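PDB 4YCS: uncharacterized protein from Peptoclostridium difficile 630, which is of unknown function but, as a putative lipoprotein of the PnrA-like family, probably binds a substrate for an ABC transporter. Local coordinates for residues 6-17 with 40-49; 84-95 with 105-114. One frame throughout, in Å; residues are numbered along the deposited sequence.

Interaction 1 of 2, residues 6-17 with 40-49; sequences SKKSVSMILDIE and NIDTNKVESD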
loop_
_atom_site.group_PDB
_atom_site.type_symbol
_atom_site.label_atom_id
_atom_site.label_comp_id
_atom_site.label_asym_id
_atom_site.label_seq_id
_atom_site.Cartn_x
_atom_site.Cartn_y
_atom_site.Cartn_z
ATOM N N SER A 6 7.867 -3.859 20.359
ATOM C CA SER A 6 6.407 -3.648 20.048
ATOM C C SER A 6 6.119 -3.842 18.531
ATOM O O SER A 6 6.668 -3.122 17.685
ATOM C CB SER A 6 5.974 -2.251 20.497
ATOM O OG SER A 6 4.566 -2.130 20.389
ATOM N N LYS A 7 5.288 -4.827 18.189
ATOM C CA LYS A 7 5.046 -5.158 16.784
ATOM C C LYS A 7 4.390 -3.996 16.022
ATOM O O LYS A 7 3.633 -3.227 16.551
ATOM C CB LYS A 7 4.181 -6.393 16.632
ATOM C CG LYS A 7 2.728 -6.152 17.052
ATOM C CD LYS A 7 1.890 -7.417 16.894
ATOM C CE LYS A 7 0.430 -7.123 17.224
ATOM N NZ LYS A 7 -0.374 -8.368 17.257
ATOM N N LYS A 8 4.736 -3.882 14.767
ATOM C CA LYS A 8 4.139 -2.922 13.888
ATOM C C LYS A 8 3.315 -3.719 12.953
ATOM O O LYS A 8 3.444 -4.935 12.937
ATOM C CB LYS A 8 5.243 -2.129 13.208
ATOM C CG LYS A 8 5.931 -1.244 14.231
ATOM C CD LYS A 8 6.382 0.076 13.688
ATOM C CE LYS A 8 7.106 0.822 14.781
ATOM N NZ LYS A 8 7.539 2.151 14.287
ATOM N N SER A 9 2.417 -3.065 12.219
ATOM C CA SER A 9 1.512 -3.758 11.315
ATOM C C SER A 9 1.415 -2.991 9.977
ATOM O O SER A 9 1.469 -1.763 9.966
ATOM C CB SER A 9 0.115 -3.961 11.926
ATOM O OG SER A 9 -0.440 -2.708 12.290
ATOM N N VAL A 10 1.255 -3.762 8.900
ATOM C CA VAL A 10 1.165 -3.248 7.507
ATOM C C VAL A 10 -0.024 -3.908 6.837
ATOM O O VAL A 10 -0.237 -5.111 6.957
ATOM C CB VAL A 10 2.473 -3.557 6.732
ATOM C CG1 VAL A 10 2.396 -3.060 5.292
ATOM C CG2 VAL A 10 3.639 -2.908 7.410
ATOM N N SER A 11 -0.846 -3.128 6.160
ATOM C CA SER A 11 -1.962 -3.661 5.397
ATOM C C SER A 11 -1.761 -3.293 3.931
ATOM O O SER A 11 -1.308 -2.200 3.636
ATOM C CB SER A 11 -3.281 -3.050 5.862
ATOM O OG SER A 11 -4.340 -3.659 5.128
HETATM N N MSE A 12 -2.093 -4.213 3.042
HETATM C CA MSE A 12 -1.969 -4.024 1.616
HETATM C C MSE A 12 -3.323 -4.219 0.971
HETATM O O MSE A 12 -3.987 -5.213 1.235
HETATM C CB MSE A 12 -0.944 -5.023 1.045
HETATM C CG MSE A 12 -0.707 -4.850 -0.436
HETATM SE SE MSE A 12 0.805 -5.956 -1.067
HETATM C CE MSE A 12 2.323 -4.781 -0.669
ATOM N N ILE A 13 -3.738 -3.254 0.164
ATOM C CA ILE A 13 -5.019 -3.308 -0.578
ATOM C C ILE A 13 -4.675 -3.425 -2.095
ATOM O O ILE A 13 -3.881 -2.660 -2.626
ATOM C CB ILE A 13 -5.977 -2.142 -0.227
ATOM C CG1 ILE A 13 -7.272 -2.234 -1.033
ATOM C CG2 ILE A 13 -5.348 -0.790 -0.468
ATOM C CD1 ILE A 13 -8.388 -1.383 -0.483
ATOM N N LEU A 14 -5.249 -4.422 -2.746
ATOM C CA LEU A 14 -4.985 -4.713 -4.167
ATOM C C LEU A 14 -6.229 -4.682 -5.065
ATOM O O LEU A 14 -7.315 -5.046 -4.663
ATOM C CB LEU A 14 -4.346 -6.085 -4.297
ATOM C CG LEU A 14 -3.116 -6.253 -3.413
ATOM C CD1 LEU A 14 -3.479 -7.105 -2.214
ATOM C CD2 LEU A 14 -1.956 -6.859 -4.173
ATOM N N ASP A 15 -6.021 -4.196 -6.282
ATOM C CA ASP A 15 -7.044 -4.133 -7.328
ATOM C C ASP A 15 -6.930 -5.445 -8.096
ATOM O O ASP A 15 -5.906 -5.707 -8.727
ATOM C CB ASP A 15 -6.714 -2.946 -8.218
ATOM C CG ASP A 15 -7.675 -2.778 -9.411
ATOM O OD1 ASP A 15 -8.676 -3.533 -9.512
ATOM O OD2 ASP A 15 -7.412 -1.837 -10.214
ATOM N N ILE A 16 -7.955 -6.289 -8.000
ATOM C CA ILE A 16 -7.941 -7.608 -8.664
ATOM C C ILE A 16 -8.936 -7.760 -9.835
ATOM O O ILE A 16 -9.252 -8.877 -10.217
ATOM C CB ILE A 16 -8.146 -8.769 -7.670
ATOM C CG1 ILE A 16 -9.507 -8.691 -6.947
ATOM C CG2 ILE A 16 -6.954 -8.810 -6.731
ATOM C CD1 ILE A 16 -9.878 -9.967 -6.204
ATOM N N GLU A 17 -9.419 -6.650 -10.396
ATOM C CA GLU A 17 -10.259 -6.712 -11.603
ATOM C C GLU A 17 -9.412 -7.067 -12.827
ATOM O O GLU A 17 -8.413 -6.405 -13.127
ATOM C CB GLU A 17 -10.987 -5.395 -11.852
ATOM C CG GLU A 17 -11.963 -5.463 -13.026
ATOM C CD GLU A 17 -12.955 -4.317 -13.053
ATOM O OE1 GLU A 17 -12.541 -3.167 -12.849
ATOM O OE2 GLU A 17 -14.152 -4.565 -13.293
ATOM N N ASN A 40 9.697 -7.471 12.700
ATOM C CA ASN A 40 8.615 -7.936 13.545
ATOM C C ASN A 40 7.325 -7.229 13.143
ATOM O O ASN A 40 6.915 -6.194 13.758
ATOM C CB ASN A 40 8.962 -7.675 15.017
ATOM C CG ASN A 40 7.842 -8.081 15.956
ATOM O OD1 ASN A 40 6.987 -8.910 15.600
ATOM N ND2 ASN A 40 7.808 -7.459 17.143
ATOM N N ILE A 41 6.679 -7.736 12.091
ATOM C CA ILE A 41 5.496 -7.082 11.637
ATOM C C ILE A 41 4.363 -8.053 11.386
ATOM O O ILE A 41 4.579 -9.184 10.909
ATOM C CB ILE A 41 5.714 -6.167 10.385
ATOM C CG1 ILE A 41 6.231 -6.941 9.204
ATOM C CG2 ILE A 41 6.651 -5.027 10.717
ATOM C CD1 ILE A 41 6.011 -6.232 7.870
ATOM N N ASP A 42 3.159 -7.600 11.719
ATOM C CA ASP A 42 1.926 -8.268 11.316
ATOM C C ASP A 42 1.534 -7.820 9.922
ATOM O O ASP A 42 1.732 -6.651 9.623
ATOM C CB ASP A 42 0.795 -7.901 12.277
ATOM C CG ASP A 42 0.953 -8.591 13.642
ATOM O OD1 ASP A 42 1.966 -9.295 13.816
ATOM O OD2 ASP A 42 0.044 -8.426 14.510
ATOM N N THR A 43 0.901 -8.674 9.122
ATOM C CA THR A 43 0.403 -8.242 7.816
ATOM C C THR A 43 -1.049 -8.598 7.617
ATOM O O THR A 43 -1.582 -9.529 8.263
ATOM C CB THR A 43 1.250 -8.859 6.646
ATOM O OG1 THR A 43 1.111 -10.271 6.626
ATOM C CG2 THR A 43 2.734 -8.484 6.846
ATOM N N ASN A 44 -1.666 -7.872 6.687
ATOM C CA ASN A 44 -3.036 -8.056 6.320
ATOM C C ASN A 44 -3.170 -7.669 4.840
ATOM O O ASN A 44 -2.414 -6.802 4.350
ATOM C CB ASN A 44 -3.866 -7.153 7.256
ATOM C CG ASN A 44 -5.325 -7.051 6.879
ATOM O OD1 ASN A 44 -5.766 -6.062 6.243
ATOM N ND2 ASN A 44 -6.102 -8.032 7.306
ATOM N N LYS A 45 -4.068 -8.304 4.120
ATOM C CA LYS A 45 -4.389 -7.869 2.770
ATOM C C LYS A 45 -5.871 -7.761 2.528
ATOM O O LYS A 45 -6.656 -8.486 3.121
ATOM C CB LYS A 45 -3.762 -8.792 1.743
ATOM C CG LYS A 45 -4.547 -10.070 1.471
ATOM C CD LYS A 45 -4.127 -10.645 0.120
ATOM C CE LYS A 45 -4.415 -12.128 0.029
ATOM N NZ LYS A 45 -3.714 -12.683 -1.150
ATOM N N VAL A 46 -6.240 -6.819 1.675
ATOM C CA VAL A 46 -7.598 -6.626 1.206
ATOM C C VAL A 46 -7.551 -6.655 -0.322
ATOM O O VAL A 46 -6.659 -6.054 -0.906
ATOM C CB VAL A 46 -8.171 -5.282 1.724
ATOM C CG1 VAL A 46 -9.584 -5.000 1.197
ATOM C CG2 VAL A 46 -8.184 -5.320 3.234
ATOM N N GLU A 47 -8.457 -7.413 -0.938
ATOM C CA GLU A 47 -8.559 -7.511 -2.408
ATOM C C GLU A 47 -9.947 -7.080 -2.890
ATOM O O GLU A 47 -10.957 -7.431 -2.295
ATOM C CB GLU A 47 -8.304 -8.931 -2.842
ATOM C CG GLU A 47 -6.863 -9.351 -2.685
ATOM C CD GLU A 47 -6.693 -10.841 -2.851
ATOM O OE1 GLU A 47 -7.063 -11.579 -1.919
ATOM O OE2 GLU A 47 -6.191 -11.273 -3.903
ATOM N N SER A 48 -10.006 -6.309 -3.961
ATOM C CA SER A 48 -11.306 -5.858 -4.495
ATOM C C SER A 48 -11.267 -5.630 -6.011
ATOM O O SER A 48 -10.331 -5.025 -6.518
ATOM C CB SER A 48 -11.737 -4.570 -3.779
ATOM O OG SER A 48 -12.919 -4.027 -4.354
ATOM N N ASP A 49 -12.294 -6.109 -6.720
ATOM C CA ASP A 49 -12.473 -5.774 -8.141
ATOM C C ASP A 49 -13.408 -4.567 -8.356
ATOM O O ASP A 49 -13.506 -4.062 -9.477
ATOM C CB ASP A 49 -12.935 -7.004 -8.968
ATOM C CG ASP A 49 -14.162 -7.707 -8.379
ATOM O OD1 ASP A 49 -14.911 -7.085 -7.598
ATOM O OD2 ASP A 49 -14.373 -8.894 -8.703
#
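The carboxylate of Asp-42 is met on the syn side of OD2 by NZ of Lys-7, 2.8 Å away and 17° out of the carboxylate plane, which makes a salt bridge. The extended lysine chain crosses the aspartate obliquely, and its CD also comes within 3.2 Å of Asp-42 OD2, so the methylenes as well as the ammonium pack on the acid. The amide of Asn-44 is used in its own plane: Ser-11 OG donates to a lone pair of OD1 at 3.0 Å. With chi1 at -177°, OG lies opposite the backbone N and reaches across to the neighbouring strand. The backbones run parallel along the whole of strands 8-15 and 41-48. Lys-8, Val-10, Met-12, Leu-14 and Ile-16 bond to 40-49; Val-46 N to Met-12 O, 2.8 Å, and Leu-14 N to Val-46 O, 2.8 Å, belong to this ladder, whereas the links from Asn-44 N to Val-10 O and from Lys-8 N to Asn-40 O are weak. Ile-13 and Val-46 lie side by side, CD1 to CG1 4.2 Å, on the face that helix 54-62 covers. On the other face, Val-10 CG2 meets Ile-41 CD1 at 4.1 Å, and selenomethionine Met-12 and Leu-14 pack against helix 22-38. Just past the end of strand 8-15, Ile-16 crosses Glu-47 at about a right angle; Asp-15, the strand's last residue, and Glu-17 both form salt bridges with Arg-75. Strand 8-15, helix 22-38 and strand 41-48 form a beta-alpha-beta crossover, the repeating unit of a parallel, helix-flanked alpha/beta sheet.

Interaction 2 of 2, residues 84-95 with 105-114; sequences AKKYPKQQFAII and NITSISYEDN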
loop_
_atom_site.group_PDB
_atom_site.type_symbol
_atom_site.label_atom_id
_atom_site.label_comp_id
_atom_site.label_asym_id
_atom_site.label_seq_id
_atom_site.Cartn_x
_atom_site.Cartn_y
_atom_site.Cartn_z
ATOM N N ALA A 84 -6.392 10.032 2.525
ATOM C CA ALA A 84 -5.187 10.491 3.159
ATOM C C ALA A 84 -5.283 11.903 3.745
ATOM O O ALA A 84 -4.585 12.213 4.720
ATOM C CB ALA A 84 -4.034 10.419 2.174
ATOM N N LYS A 85 -6.091 12.761 3.119
ATOM C CA LYS A 85 -6.391 14.087 3.664
ATOM C C LYS A 85 -7.087 14.005 5.015
ATOM O O LYS A 85 -6.904 14.920 5.836
ATOM C CB LYS A 85 -7.318 14.861 2.717
ATOM C CG LYS A 85 -6.672 15.334 1.429
ATOM C CD LYS A 85 -7.639 16.284 0.708
ATOM C CE LYS A 85 -7.348 16.399 -0.782
ATOM N NZ LYS A 85 -6.266 17.391 -1.030
ATOM N N LYS A 86 -7.874 12.933 5.250
ATOM C CA LYS A 86 -8.696 12.821 6.473
ATOM C C LYS A 86 -7.899 12.201 7.638
ATOM O O LYS A 86 -8.351 12.220 8.797
ATOM C CB LYS A 86 -9.969 11.988 6.212
ATOM C CG LYS A 86 -10.889 12.500 5.110
ATOM C CD LYS A 86 -12.212 11.718 5.013
ATOM C CE LYS A 86 -12.018 10.272 4.558
ATOM N NZ LYS A 86 -13.219 9.582 3.970
ATOM N N TYR A 87 -6.713 11.647 7.342
ATOM C CA TYR A 87 -5.900 11.001 8.364
ATOM C C TYR A 87 -4.438 11.424 8.207
ATOM O O TYR A 87 -3.618 10.645 7.689
ATOM C CB TYR A 87 -6.077 9.454 8.279
ATOM C CG TYR A 87 -7.475 8.995 8.475
ATOM C CD1 TYR A 87 -7.994 8.839 9.730
ATOM C CD2 TYR A 87 -8.329 8.796 7.396
ATOM C CE1 TYR A 87 -9.322 8.479 9.934
ATOM C CE2 TYR A 87 -9.659 8.384 7.575
ATOM C CZ TYR A 87 -10.141 8.239 8.862
ATOM O OH TYR A 87 -11.410 7.827 9.103
ATOM N N PRO A 88 -4.120 12.672 8.601
ATOM C CA PRO A 88 -2.810 13.231 8.290
ATOM C C PRO A 88 -1.604 12.510 8.845
ATOM O O PRO A 88 -0.558 12.597 8.227
ATOM C CB PRO A 88 -2.875 14.644 8.899
ATOM C CG PRO A 88 -4.316 14.956 9.035
ATOM C CD PRO A 88 -4.997 13.661 9.261
ATOM N N LYS A 89 -1.724 11.862 10.013
ATOM C CA LYS A 89 -0.625 11.080 10.612
ATOM C C LYS A 89 -0.534 9.646 10.034
ATOM O O LYS A 89 0.389 8.916 10.334
ATOM C CB LYS A 89 -0.732 10.988 12.152
ATOM C CG LYS A 89 -0.053 12.092 12.936
ATOM C CD LYS A 89 1.451 12.105 12.763
ATOM C CE LYS A 89 2.171 11.702 14.024
ATOM N NZ LYS A 89 3.562 12.226 14.002
ATOM N N GLN A 90 -1.504 9.229 9.238
ATOM C CA GLN A 90 -1.469 7.860 8.686
ATOM C C GLN A 90 -0.485 7.829 7.514
ATOM O O GLN A 90 -0.541 8.682 6.625
ATOM C CB GLN A 90 -2.812 7.426 8.197
ATOM C CG GLN A 90 -2.840 6.042 7.542
ATOM C CD GLN A 90 -2.472 4.934 8.485
ATOM O OE1 GLN A 90 -3.047 4.767 9.562
ATOM N NE2 GLN A 90 -1.480 4.166 8.094
ATOM N N GLN A 91 0.429 6.865 7.540
ATOM C CA GLN A 91 1.377 6.691 6.450
ATOM C C GLN A 91 0.804 5.774 5.429
ATOM O O GLN A 91 0.344 4.680 5.744
ATOM C CB GLN A 91 2.741 6.129 6.940
ATOM C CG GLN A 91 3.464 7.030 7.920
ATOM C CD GLN A 91 3.731 8.397 7.317
ATOM O OE1 GLN A 91 4.326 8.503 6.230
ATOM N NE2 GLN A 91 3.271 9.459 8.003
ATOM N N PHE A 92 0.899 6.204 4.174
ATOM C CA PHE A 92 0.460 5.418 3.050
ATOM C C PHE A 92 1.553 5.282 1.973
ATOM O O PHE A 92 2.482 6.086 1.911
ATOM C CB PHE A 92 -0.669 6.086 2.369
ATOM C CG PHE A 92 -1.839 6.407 3.216
ATOM C CD1 PHE A 92 -2.925 5.537 3.257
ATOM C CD2 PHE A 92 -1.946 7.636 3.847
ATOM C CE1 PHE A 92 -4.064 5.877 3.946
ATOM C CE2 PHE A 92 -3.111 7.975 4.533
ATOM C CZ PHE A 92 -4.165 7.080 4.575
ATOM N N ALA A 93 1.405 4.254 1.138
ATOM C CA ALA A 93 2.265 4.023 -0.034
ATOM C C ALA A 93 1.378 3.620 -1.185
ATOM O O ALA A 93 0.361 2.963 -0.972
ATOM C CB ALA A 93 3.314 2.962 0.221
ATOM N N ILE A 94 1.724 4.055 -2.400
ATOM C CA ILE A 94 1.023 3.617 -3.570
ATOM C C ILE A 94 2.022 3.083 -4.593
ATOM O O ILE A 94 3.085 3.694 -4.789
ATOM C CB ILE A 94 0.125 4.709 -4.135
ATOM C CG1 ILE A 94 -0.756 4.117 -5.230
ATOM C CG2 ILE A 94 0.938 5.952 -4.562
ATOM C CD1 ILE A 94 -1.873 5.052 -5.695
ATOM N N ILE A 95 1.708 1.915 -5.161
ATOM C CA ILE A 95 2.545 1.272 -6.161
ATOM C C ILE A 95 2.021 1.549 -7.592
ATOM O O ILE A 95 0.856 1.312 -7.899
ATOM C CB ILE A 95 2.653 -0.203 -5.913
ATOM C CG1 ILE A 95 3.332 -0.446 -4.559
ATOM C CG2 ILE A 95 3.454 -0.885 -7.033
ATOM C CD1 ILE A 95 3.111 -1.842 -4.055
ATOM N N ASN A 105 1.855 12.486 3.265
ATOM C CA ASN A 105 1.751 11.162 3.915
ATOM C C ASN A 105 1.658 10.004 2.914
ATOM O O ASN A 105 1.293 8.883 3.295
ATOM C CB ASN A 105 0.596 11.119 4.957
ATOM C CG ASN A 105 -0.765 11.414 4.370
ATOM O OD1 ASN A 105 -0.906 11.816 3.224
ATOM N ND2 ASN A 105 -1.772 11.213 5.164
ATOM N N ILE A 106 1.970 10.266 1.641
ATOM C CA ILE A 106 1.902 9.225 0.626
ATOM C C ILE A 106 3.226 9.101 -0.094
ATOM O O ILE A 106 3.691 10.051 -0.707
ATOM C CB ILE A 106 0.770 9.427 -0.406
ATOM C CG1 ILE A 106 -0.595 9.507 0.275
ATOM C CG2 ILE A 106 0.801 8.314 -1.424
ATOM C CD1 ILE A 106 -1.798 9.617 -0.670
ATOM N N THR A 107 3.820 7.903 -0.035
ATOM C CA THR A 107 5.070 7.587 -0.753
ATOM C C THR A 107 4.705 6.804 -1.975
ATOM O O THR A 107 3.965 5.821 -1.890
ATOM C CB THR A 107 6.018 6.735 0.109
ATOM O OG1 THR A 107 6.293 7.422 1.319
ATOM C CG2 THR A 107 7.323 6.473 -0.597
ATOM N N SER A 108 5.229 7.232 -3.124
ATOM C CA SER A 108 4.999 6.584 -4.374
ATOM C C SER A 108 6.144 5.609 -4.670
ATOM O O SER A 108 7.283 5.899 -4.418
ATOM C CB SER A 108 4.910 7.626 -5.514
ATOM O OG SER A 108 3.647 8.259 -5.570
ATOM N N ILE A 109 5.818 4.459 -5.224
ATOM C CA ILE A 109 6.803 3.443 -5.585
ATOM C C ILE A 109 6.536 2.994 -7.023
ATOM O O ILE A 109 5.444 2.574 -7.367
ATOM C CB ILE A 109 6.670 2.169 -4.714
ATOM C CG1 ILE A 109 6.711 2.469 -3.200
ATOM C CG2 ILE A 109 7.722 1.143 -5.119
ATOM C CD1 ILE A 109 7.993 3.103 -2.754
ATOM N N SER A 110 7.547 3.030 -7.850
ATOM C CA SER A 110 7.378 2.605 -9.240
ATOM C C SER A 110 7.137 1.083 -9.406
ATOM O O SER A 110 7.402 0.295 -8.503
ATOM C CB SER A 110 8.615 2.970 -9.995
ATOM O OG SER A 110 9.695 2.299 -9.425
ATOM N N TYR A 111 6.655 0.681 -10.573
ATOM C CA TYR A 111 6.532 -0.742 -10.944
ATOM C C TYR A 111 7.894 -1.457 -10.840
ATOM O O TYR A 111 7.944 -2.629 -10.474
ATOM C CB TYR A 111 5.953 -0.863 -12.372
ATOM C CG TYR A 111 5.992 -2.252 -12.990
ATOM C CD1 TYR A 111 4.966 -3.176 -12.753
ATOM C CD2 TYR A 111 7.046 -2.635 -13.828
ATOM C CE1 TYR A 111 4.995 -4.440 -13.331
ATOM C CE2 TYR A 111 7.084 -3.898 -14.404
ATOM C CZ TYR A 111 6.054 -4.791 -14.151
ATOM O OH TYR A 111 6.087 -6.042 -14.717
ATOM N N GLU A 112 8.982 -0.734 -11.140
ATOM C CA GLU A 112 10.353 -1.275 -11.095
ATOM C C GLU A 112 10.793 -1.535 -9.636
ATOM O O GLU A 112 11.232 -2.622 -9.263
ATOM C CB GLU A 112 11.325 -0.314 -11.799
ATOM C CG GLU A 112 11.378 -0.496 -13.330
ATOM C CD GLU A 112 10.069 -0.163 -14.057
ATOM O OE1 GLU A 112 9.239 0.610 -13.499
ATOM O OE2 GLU A 112 9.880 -0.671 -15.190
ATOM N N ASP A 113 10.636 -0.513 -8.818
ATOM C CA ASP A 113 10.992 -0.576 -7.422
ATOM C C ASP A 113 10.145 -1.619 -6.668
ATOM O O ASP A 113 10.620 -2.250 -5.735
ATOM C CB ASP A 113 10.878 0.839 -6.817
ATOM C CG ASP A 113 12.003 1.796 -7.338
ATOM O OD1 ASP A 113 13.003 1.283 -7.837
ATOM O OD2 ASP A 113 11.903 3.035 -7.208
ATOM N N ASN A 114 8.913 -1.832 -7.121
ATOM C CA ASN A 114 8.022 -2.861 -6.576
ATOM C C ASN A 114 8.659 -4.261 -6.551
ATOM O O ASN A 114 8.412 -5.039 -5.620
ATOM C CB ASN A 114 6.711 -2.922 -7.395
ATOM C CG ASN A 114 5.632 -3.808 -6.757
ATOM O OD1 ASN A 114 5.377 -3.725 -5.564
ATOM N ND2 ASN A 114 4.962 -4.606 -7.564
HETATM O O HOH W 1 4.409 7.193 3.267
#
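At the edge of the parallel sheet, strand 91-95 pairs with the outermost strand 106-109, and Asn-105 pins the turn ahead of the first strand to the start of the second. Its ND2 donates to Ala-84 O at 3.0 Å, with the acceptor lying in the amide plane and an N-H...O angle of 160°; a weak bond also runs from ND2 to Gln-90 O. A chi1 of 59° sets CG between backbone N and carbonyl carbon, turning the amide into the bend formed by residues 84-90. Phe-92 lies alongside, its ring nearly perpendicular to the Asn-105 amide, the planes 85° apart. Asn-105 O sits at the ring edge, in plane and 3.5 Å from Phe-92 CD2, and it also accepts from Phe-92 N at 2.8 Å. Gln-90 CG covers one ring face near the rim. From there the backbone ladder alternates, Thr-107 N to Phe-92 O, Ile-94 N to Thr-107 O, Ile-109 N to Ile-94 O. Ile-106 CD1 packs on Ala-84 CB (3.7 Å), and its CG2 meets Ile-94 CG2 at 3.9 Å. A water takes a bond from Thr-107 OG1 and donates to Phe-92 O (2.6 Å) and Gln-91 OE1; Thr-107 OG1 is also bonded to Lys-126. Ile-95 crosses Asn-114 at about a right angle, CD1 to OD1 3.3 Å. That buried oxygen has no polar partner in the model, whereas ND2 donates to Met-24 O. Ser-110 OG, accepting from Asp-113 N, N-caps the short helix that follows. The pair completes a helix-flanked parallel sheet of order 2-1-3-4-5, consistent with a Rossmann-like lobe of the periplasmic-binding-protein type, although connection 96-104 contains no helix.

Interactions 1 and 2 lie on one five-stranded parallel sheet, ordered 41-48, 8-15, 68-72, 91-95, 106-109. Each includes an outermost strand, and strand 68-72 fills the middle, hydrogen-bonded to 8-15 on one side and 91-95 on the other. Their centres are 13 Å apart, with nearest atoms about 5 Å apart and not touching. Along the chain they come in series, interaction 1 closing before interaction 2 opens. Helices 22-38 and 54-62 pack against side chains of both, tying the two edges into a single core. The two contacts together are consistent with one alpha/beta lobe of a PnrA-like substrate-binding protein.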